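Local coordinates for flagella basal body P-ring formation protein FlgA (Salmonella typhimurium, PDB 3TEE) that acts in the periplasm in the assembly of the flagellar P-ring, probably as a chaperone or modulator of that process, at residues V176-T179 and I183-G186. Numbering follows the deposited sequence.
Sequences VRMT and IVSG
Val176 and Val184 form a hydrogen-bonded antiparallel pair at the turn end of the beta hairpin made by strands 173-178 and 183-188, at the surface of the C-terminal part of the chain. Two backbone bonds close the ring between them: Val176 N reaches Val184 O at 2.8 Å, and Val184 N returns to Val176 O at 3.0 Å, nearly straight at 168°. A weak CA-H...O contact from Ile183 CA, 3.4 Å away, adds to the N-H bond on Val176 O. These strands are the third and fourth of a five-stranded mixed sheet whose first and last strands also pair. Branched valines suit the extended backbone and give its inner face an apolar lining: Val176 is buried against Val147, Val149 and Ile194, while Val184 meets Val149 and Ile196. Beyond the pair, Met178 SD lies 3.9 Å from Val184 CG2, the two side chains crossing at about a right angle; a bend at chi2 (-47°) brings the sulfur to that methyl. On the other face, Arg177 and Ile183 form the non-hydrogen-bonded pair, CA to CA 4.5 Å. Ile183, likewise branched, lays CG2 3.7 Å from Val176 O; exposed Arg177 is extended, suiting a charged chain, and both touch Met165.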
loop_
_atom_site.group_PDB
_atom_site.type_symbol
_atom_site.label_atom_id
_atom_site.label_comp_id
_atom_site.label_asym_id
_atom_site.label_seq_id
_atom_site.Cartn_x
_atom_site.Cartn_y
_atom_site.Cartn_z
ATOM N N VAL A 176 -24.353 11.057 3.778
ATOM C CA VAL A 176 -25.174 10.800 4.951
ATOM C C VAL A 176 -26.543 11.401 4.737
ATOM O O VAL A 176 -26.664 12.605 4.485
ATOM C CB VAL A 176 -24.497 11.390 6.236
ATOM C CG1 VAL A 176 -25.341 11.135 7.474
ATOM C CG2 VAL A 176 -23.080 10.857 6.433
ATOM N N ARG A 177 -27.579 10.574 4.880
ATOM C CA ARG A 177 -28.931 11.082 4.777
ATOM C C ARG A 177 -29.363 11.558 6.173
ATOM O O ARG A 177 -29.350 10.785 7.134
ATOM C CB ARG A 177 -29.870 9.996 4.224
ATOM C CG ARG A 177 -31.307 10.440 4.062
ATOM C CD ARG A 177 -32.208 9.256 3.704
ATOM N NE ARG A 177 -33.557 9.761 3.475
ATOM C CZ ARG A 177 -34.453 9.983 4.430
ATOM N NH1 ARG A 177 -34.195 9.647 5.690
ATOM N NH2 ARG A 177 -35.623 10.515 4.130
ATOM N N MET A 178 -29.696 12.840 6.285
ATOM C CA MET A 178 -30.238 13.428 7.515
ATOM C C MET A 178 -31.708 12.995 7.622
ATOM O O MET A 178 -32.303 12.576 6.618
ATOM C CB MET A 178 -30.117 14.968 7.495
ATOM C CG MET A 178 -28.709 15.456 7.172
ATOM S SD MET A 178 -27.424 14.598 8.108
ATOM C CE MET A 178 -27.376 15.606 9.480
ATOM N N THR A 179 -32.295 13.096 8.824
ATOM C CA THR A 179 -33.673 12.674 9.093
ATOM C C THR A 179 -34.739 13.215 8.122
ATOM O O THR A 179 -35.663 12.479 7.778
ATOM C CB THR A 179 -34.007 12.778 10.597
ATOM O OG1 THR A 179 -35.219 12.066 10.853
ATOM C CG2 THR A 179 -34.118 14.227 11.087
ATOM N N ILE A 183 -29.146 15.281 2.024
ATOM C CA ILE A 183 -27.926 14.484 1.996
ATOM C C ILE A 183 -26.726 15.418 2.132
ATOM O O ILE A 183 -26.654 16.434 1.443
ATOM C CB ILE A 183 -27.819 13.562 0.756
ATOM C CG1 ILE A 183 -29.073 12.667 0.593
ATOM C CG2 ILE A 183 -26.534 12.690 0.816
ATOM C CD1 ILE A 183 -29.184 12.031 -0.734
ATOM N N VAL A 184 -25.840 15.099 3.065
ATOM C CA VAL A 184 -24.603 15.855 3.296
ATOM C C VAL A 184 -23.462 14.878 3.034
ATOM O O VAL A 184 -23.699 13.674 2.984
ATOM C CB VAL A 184 -24.518 16.557 4.691
ATOM C CG1 VAL A 184 -25.677 17.541 4.896
ATOM C CG2 VAL A 184 -24.429 15.555 5.845
ATOM N N SER A 185 -22.248 15.376 2.818
ATOM C CA SER A 185 -21.111 14.497 2.588
ATOM C C SER A 185 -19.871 15.027 3.302
ATOM O O SER A 185 -19.677 16.237 3.375
ATOM C CB SER A 185 -20.857 14.290 1.097
ATOM O OG SER A 185 -20.406 15.472 0.460
ATOM N N GLY A 186 -19.080 14.111 3.846
ATOM C CA GLY A 186 -17.849 14.440 4.553
ATOM C C GLY A 186 -16.860 13.294 4.604
ATOM O O GLY A 186 -17.058 12.254 3.974
#